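Long-range contact in MsStt7d protein (Micromonas, PDB 4IX3), which is probably an ATP-dependent protein kinase, a homolog of the state transition kinase Stt7, represented here by its catalytic domain: residues K146-A157 / C329-D339. Sequence-based numbering, arbitrary orientation.
Sequences KKAMRELLGSLA and CEAALSHAFFD
Phe338 turns its CG anti to its own carbonyl carbon (chi1 -62°), which lays the ring against helix 141-161 between Lys146 and Leu153. Arg150 does the reverse: its CG is anti to the backbone N (chi1 -175°), and a bend at chi3 turns the guanidinium edge toward Phe338 O. NH2 of Arg150 donates a hydrogen bond to Phe338 O at 3.2 Å. This oxygen lies in the guanidinium plane, and CD1 of the same phenylalanine sits over one guanidinium face, toward its rim, the two planes 63° apart. Phe338 CZ is 3.7 Å from Met149 CB, which lies at the ring edge. Leu153 CD1 comes in obliquely, also 3.7 Å from Phe338 CZ. Next door, Lys146 CG comes obliquely to within 3.7 Å of Phe337 CE2. The contact lies in the mainly helical C-terminal lobe of the protein kinase fold. It joins helix 141-161, the αE helix that leads into the catalytic loop, to segment 329-339, which follows helix 302-318 in the chain. Leu314 of helix 302-318 also touches both phenylalanines. An alanine in place of Phe338 would probably leave a gap beside Met149 and Leu153 and remove the ring carbon that lies against the Arg150 guanidinium. Further along, Leu333 CD1 packs on Gly154 CA at 3.8 Å. Cys329 SG lies 3.8 Å from Leu156 CB and also meets Leu153 CD2. At the far end Ala157 CB touches Glu330 CA at 3.9 Å.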
ATOM      1  N   LYS B 146      15.918  26.786  -9.156  1.00 10.77           N
ATOM      2  CA  LYS B 146      17.004  27.228  -8.289  1.00 11.85           C
ATOM      3  C   LYS B 146      16.587  27.305  -6.815  1.00 11.34           C
ATOM      4  O   LYS B 146      17.275  26.775  -5.925  1.00 12.02           O
ATOM      5  CB  LYS B 146      17.456  28.602  -8.782  1.00 13.35           C
ATOM      6  CG  LYS B 146      18.285  28.553 -10.046  1.00 18.37           C
ATOM      7  CD  LYS B 146      18.807  29.923 -10.470  1.00 20.61           C
ATOM      8  CE  LYS B 146      19.284  30.648  -9.222  1.00 20.00           C
ATOM      9  NZ  LYS B 146      20.582  31.410  -9.225  1.00 37.53           N
ATOM     10  N   LYS B 147      15.432  27.918  -6.584  1.00 10.32           N
ATOM     11  CA  LYS B 147      14.997  28.086  -5.205  1.00 11.27           C
ATOM     12  C   LYS B 147      14.647  26.745  -4.560  1.00 10.30           C
ATOM     13  O   LYS B 147      15.050  26.428  -3.434  1.00 11.34           O
ATOM     14  CB  LYS B 147      13.845  29.067  -5.112  1.00 11.43           C
ATOM     15  CG  LYS B 147      13.414  29.373  -3.672  1.00 12.45           C
ATOM     16  CD  LYS B 147      12.256  30.386  -3.638  1.00 13.58           C
ATOM     17  CE  LYS B 147      12.012  31.053  -2.287  1.00 12.82           C
ATOM     18  NZ  LYS B 147      11.528  30.047  -1.290  1.00 13.54           N
ATOM     19  N   ALA B 148      13.845  25.938  -5.270  1.00 10.30           N
ATOM     20  CA  ALA B 148      13.398  24.652  -4.729  1.00  9.65           C
ATOM     21  C   ALA B 148      14.571  23.725  -4.517  1.00 10.41           C
ATOM     22  O   ALA B 148      14.637  23.016  -3.509  1.00 10.20           O
ATOM     23  CB  ALA B 148      12.403  23.996  -5.669  1.00 11.18           C
ATOM     24  N   MET B 149      15.487  23.629  -5.493  1.00  9.64           N
ATOM     25  CA  MET B 149      16.591  22.714  -5.371  1.00  9.85           C
ATOM     26  C   MET B 149      17.542  23.129  -4.254  1.00  9.82           C
ATOM     27  O   MET B 149      18.112  22.263  -3.582  1.00 10.12           O
ATOM     28  CB  MET B 149      17.303  22.471  -6.707  1.00 10.25           C
ATOM     29  CG  MET B 149      16.495  21.702  -7.741  1.00 10.85           C
ATOM     30  SD  MET B 149      15.905  20.073  -7.193  1.00 11.95           S
ATOM     31  CE  MET B 149      17.493  19.271  -6.960  1.00 16.14           C
ATOM     32  N   ARG B 150      17.742  24.431  -4.072  1.00 10.13           N
ATOM     33  CA  ARG B 150      18.639  24.838  -2.991  1.00 10.62           C
ATOM     34  C   ARG B 150      18.018  24.385  -1.662  1.00  9.46           C
ATOM     35  O   ARG B 150      18.755  23.877  -0.790  1.00 10.20           O
ATOM     36  CB  ARG B 150      18.799  26.371  -3.024  1.00 12.58           C
ATOM     37  CG  ARG B 150      19.812  26.903  -2.016  1.00 15.62           C
ATOM     38  CD  ARG B 150      19.889  28.422  -2.021  1.00 19.81           C
ATOM     39  NE  ARG B 150      20.458  28.952  -3.260  1.00 27.22           N
ATOM     40  CZ  ARG B 150      19.769  29.586  -4.199  1.00 25.20           C
ATOM     41  NH1 ARG B 150      18.456  29.767  -4.039  1.00 25.55           N
ATOM     42  NH2 ARG B 150      20.411  30.098  -5.257  1.00 26.33           N
ATOM     43  N   GLU B 151      16.695  24.571  -1.524  1.00  9.97           N
ATOM     44  CA  GLU B 151      16.034  24.153  -0.269  1.00 10.23           C
ATOM     45  C   GLU B 151      16.023  22.635  -0.091  1.00  9.75           C
ATOM     46  O   GLU B 151      16.337  22.105   0.982  1.00 11.28           O
ATOM     47  CB  GLU B 151      14.621  24.725  -0.254  1.00 10.89           C
ATOM     48  CG  GLU B 151      14.662  26.239  -0.143  1.00 11.66           C
ATOM     49  CD  GLU B 151      13.349  26.920  -0.433  1.00 12.09           C
ATOM     50  OE1 GLU B 151      13.329  28.190  -0.406  1.00 14.30           O
ATOM     51  OE2 GLU B 151      12.312  26.251  -0.742  1.00 12.46           O
ATOM     52  N   LEU B 152      15.689  21.915  -1.147  1.00  9.92           N
ATOM     53  CA  LEU B 152      15.650  20.450  -1.076  1.00  9.94           C
ATOM     54  C   LEU B 152      17.029  19.846  -0.811  1.00  9.50           C
ATOM     55  O   LEU B 152      17.184  18.979   0.069  1.00 10.47           O
ATOM     56  CB  LEU B 152      15.138  19.900  -2.415  1.00 10.45           C
ATOM     57  CG  LEU B 152      15.154  18.352  -2.509  1.00  9.97           C
ATOM     58  CD1 LEU B 152      14.318  17.703  -1.396  1.00 10.58           C
ATOM     59  CD2 LEU B 152      14.602  17.969  -3.889  1.00 11.39           C
ATOM     60  N   LEU B 153      18.064  20.275  -1.557  1.00  9.86           N
ATOM     61  CA  LEU B 153      19.370  19.720  -1.382  1.00 10.52           C
ATOM     62  C   LEU B 153      19.900  20.105   0.021  1.00 11.09           C
ATOM     63  O   LEU B 153      20.581  19.279   0.655  1.00 11.39           O
ATOM     64  CB  LEU B 153      20.350  20.158  -2.466  1.00 11.73           C
ATOM     65  CG  LEU B 153      20.005  19.639  -3.854  1.00 10.06           C
ATOM     66  CD1 LEU B 153      20.867  20.397  -4.868  1.00 11.67           C
ATOM     67  CD2 LEU B 153      20.252  18.161  -3.946  1.00 12.63           C
ATOM     68  N   GLY B 154      19.615  21.337   0.507  1.00 10.64           N
ATOM     69  CA  GLY B 154      20.107  21.692   1.853  1.00 11.84           C
ATOM     70  C   GLY B 154      19.440  20.807   2.913  1.00 10.34           C
ATOM     71  O   GLY B 154      20.094  20.353   3.832  1.00 12.05           O
ATOM     72  N   SER B 155      18.148  20.541   2.763  1.00 10.36           N
ATOM     73  CA  SER B 155      17.450  19.669   3.722  1.00  9.97           C
ATOM     74  C   SER B 155      17.933  18.233   3.661  1.00  9.55           C
ATOM     75  O   SER B 155      18.158  17.592   4.699  1.00 10.54           O
ATOM     76  CB  SER B 155      15.961  19.738   3.521  1.00 11.13           C
ATOM     77  OG  SER B 155      15.465  20.991   3.930  1.00 12.01           O
ATOM     78  N   LEU B 156      18.083  17.695   2.443  1.00  9.39           N
ATOM     79  CA  LEU B 156      18.664  16.354   2.307  1.00 10.70           C
ATOM     80  C   LEU B 156      20.056  16.253   2.917  1.00 10.62           C
ATOM     81  O   LEU B 156      20.392  15.273   3.575  1.00 11.49           O
ATOM     82  CB  LEU B 156      18.628  15.880   0.840  1.00 10.93           C
ATOM     83  CG  LEU B 156      17.217  15.637   0.300  1.00  9.57           C
ATOM     84  CD1 LEU B 156      17.258  15.402  -1.195  1.00 11.86           C
ATOM     85  CD2 LEU B 156      16.608  14.427   1.021  1.00 12.39           C
ATOM     86  N   ALA B 157      20.891  17.286   2.711  1.00 11.29           N
ATOM     87  CA  ALA B 157      22.210  17.292   3.309  1.00 12.53           C
ATOM     88  C   ALA B 157      22.109  17.239   4.837  1.00 11.20           C
ATOM     89  O   ALA B 157      22.869  16.506   5.481  1.00 12.33           O
ATOM     90  CB  ALA B 157      23.001  18.509   2.866  1.00 13.58           C
ATOM     91  N   CYS B 329      24.233  15.263  -1.811  1.00 13.75           N
ATOM     92  CA  CYS B 329      23.360  16.431  -1.823  1.00 13.16           C
ATOM     93  C   CYS B 329      24.108  17.647  -1.245  1.00 13.38           C
ATOM     94  O   CYS B 329      23.963  18.749  -1.784  1.00 14.21           O
ATOM     95  CB  CYS B 329      22.073  16.143  -1.033  1.00 13.69           C
ATOM     96  SG  CYS B 329      21.001  14.957  -1.925  1.00 13.92           S
ATOM     97  N   GLU B 330      25.017  17.467  -0.281  1.00 15.12           N
ATOM     98  CA  GLU B 330      25.842  18.577   0.233  1.00 16.08           C
ATOM     99  C   GLU B 330      26.729  19.141  -0.877  1.00 16.43           C
ATOM    100  O   GLU B 330      26.763  20.368  -1.062  1.00 17.50           O
ATOM    101  CB  GLU B 330      26.716  18.146   1.412  1.00 19.09           C
ATOM    102  CG  GLU B 330      27.501  19.331   1.964  1.00 25.37           C
ATOM    103  CD  GLU B 330      28.635  18.934   2.901  1.00 40.58           C
ATOM    104  OE1 GLU B 330      29.039  17.743   2.938  1.00 53.29           O
ATOM    105  OE2 GLU B 330      29.142  19.822   3.620  1.00 51.41           O
ATOM    106  N   ALA B 331      27.416  18.268  -1.629  1.00 15.72           N
ATOM    107  CA  ALA B 331      28.298  18.731  -2.713  1.00 17.10           C
ATOM    108  C   ALA B 331      27.518  19.497  -3.792  1.00 17.09           C
ATOM    109  O   ALA B 331      27.946  20.588  -4.229  1.00 20.16           O
ATOM    110  CB  ALA B 331      29.079  17.566  -3.295  1.00 18.89           C
ATOM    111  N   ALA B 332      26.344  18.971  -4.135  1.00 15.92           N
ATOM    112  CA  ALA B 332      25.493  19.531  -5.156  1.00 15.18           C
ATOM    113  C   ALA B 332      25.089  20.980  -4.780  1.00 15.18           C
ATOM    114  O   ALA B 332      24.902  21.802  -5.686  1.00 15.89           O
ATOM    115  CB  ALA B 332      24.269  18.623  -5.353  1.00 18.30           C
ATOM    116  N   LEU B 333      24.986  21.310  -3.497  1.00 18.67           N
ATOM    117  CA  LEU B 333      24.627  22.672  -3.121  1.00 20.38           C
ATOM    118  C   LEU B 333      25.596  23.752  -3.585  1.00 21.42           C
ATOM    119  O   LEU B 333      25.193  24.914  -3.711  1.00 23.44           O
ATOM    120  CB  LEU B 333      24.596  22.795  -1.606  1.00 28.57           C
ATOM    121  CG  LEU B 333      23.257  22.625  -0.939  1.00 27.27           C
ATOM    122  CD1 LEU B 333      23.494  22.930   0.520  1.00 24.95           C
ATOM    123  CD2 LEU B 333      22.172  23.525  -1.503  1.00 21.77           C
ATOM    124  N   SER B 334      26.862  23.387  -3.804  1.00 18.67           N
ATOM    125  CA  SER B 334      27.913  24.358  -4.178  1.00 20.67           C
ATOM    126  C   SER B 334      27.968  24.583  -5.691  1.00 17.02           C
ATOM    127  O   SER B 334      28.831  25.270  -6.215  1.00 18.85           O
ATOM    128  CB  SER B 334      29.282  23.933  -3.640  1.00 25.05           C
ATOM    129  OG  SER B 334      29.651  22.684  -4.195  1.00 33.37           O
ATOM    130  N   HIS B 335      27.133  23.853  -6.412  1.00 14.94           N
ATOM    131  CA  HIS B 335      27.189  23.885  -7.865  1.00 13.98           C
ATOM    132  C   HIS B 335      26.962  25.265  -8.440  1.00 14.18           C
ATOM    133  O   HIS B 335      26.181  26.066  -7.910  1.00 14.07           O
ATOM    134  CB  HIS B 335      26.197  22.874  -8.442  1.00 14.75           C
ATOM    135  CG  HIS B 335      26.391  22.628  -9.904  1.00 12.50           C
ATOM    136  ND1 HIS B 335      27.091  21.575 -10.418  1.00 16.86           N
ATOM    137  CD2 HIS B 335      25.993  23.416 -10.962  1.00 11.09           C
ATOM    138  CE1 HIS B 335      27.060  21.674 -11.775  1.00 12.34           C
ATOM    139  NE2 HIS B 335      26.383  22.797 -12.086  1.00 17.96           N
ATOM    140  N   ALA B 336      27.644  25.556  -9.555  1.00 13.61           N
ATOM    141  CA  ALA B 336      27.420  26.800 -10.296  1.00 16.12           C
ATOM    142  C   ALA B 336      25.962  27.125 -10.592  1.00 16.16           C
ATOM    143  O   ALA B 336      25.596  28.296 -10.727  1.00 16.71           O
ATOM    144  CB  ALA B 336      28.174  26.763 -11.636  1.00 19.09           C
ATOM    145  N   PHE B 337      25.105  26.107 -10.724  1.00 14.12           N
ATOM    146  CA  PHE B 337      23.704  26.361 -10.942  1.00 14.11           C
ATOM    147  C   PHE B 337      23.069  27.326  -9.916  1.00 13.74           C
ATOM    148  O   PHE B 337      22.136  28.062 -10.222  1.00 17.90           O
ATOM    149  CB  PHE B 337      22.964  25.001 -10.952  1.00 14.01           C
ATOM    150  CG  PHE B 337      21.494  25.129 -11.248  1.00 12.00           C
ATOM    151  CD1 PHE B 337      21.056  25.369 -12.548  1.00 12.84           C
ATOM    152  CD2 PHE B 337      20.558  24.965 -10.229  1.00 12.36           C
ATOM    153  CE1 PHE B 337      19.710  25.545 -12.837  1.00 13.28           C
ATOM    154  CE2 PHE B 337      19.200  25.049 -10.518  1.00 11.99           C
ATOM    155  CZ  PHE B 337      18.768  25.332 -11.817  1.00 13.46           C
ATOM    156  N   PHE B 338      23.605  27.323  -8.702  1.00 15.57           N
ATOM    157  CA  PHE B 338      23.076  28.129  -7.601  1.00 16.67           C
ATOM    158  C   PHE B 338      23.746  29.481  -7.466  1.00 18.83           C
ATOM    159  O   PHE B 338      23.354  30.254  -6.577  1.00 22.69           O
ATOM    160  CB  PHE B 338      23.148  27.355  -6.279  1.00 15.73           C
ATOM    161  CG  PHE B 338      22.319  26.094  -6.312  1.00 12.66           C
ATOM    162  CD1 PHE B 338      20.927  26.177  -6.378  1.00 13.46           C
ATOM    163  CD2 PHE B 338      22.948  24.843  -6.296  1.00 13.86           C
ATOM    164  CE1 PHE B 338      20.159  25.023  -6.494  1.00 12.13           C
ATOM    165  CE2 PHE B 338      22.181  23.673  -6.360  1.00 11.91           C
ATOM    166  CZ  PHE B 338      20.802  23.778  -6.455  1.00 12.05           C
ATOM    167  N   ASP B 339      24.685  29.793  -8.359  1.00 20.03           N
ATOM    168  CA  ASP B 339      25.441  31.065  -8.266  1.00 20.61           C
ATOM    169  C   ASP B 339      24.526  32.259  -8.521  1.00 21.08           C
ATOM    170  O   ASP B 339      23.655  32.199  -9.395  1.00 23.36           O
ATOM    171  CB  ASP B 339      26.539  31.129  -9.329  1.00 21.38           C
ATOM    172  CG  ASP B 339      27.751  30.276  -9.020  1.00 25.03           C
ATOM    173  OD1 ASP B 339      27.827  29.630  -7.942  1.00 30.99           O
ATOM    174  OD2 ASP B 339      28.651  30.283  -9.902  1.00 32.22           O
TER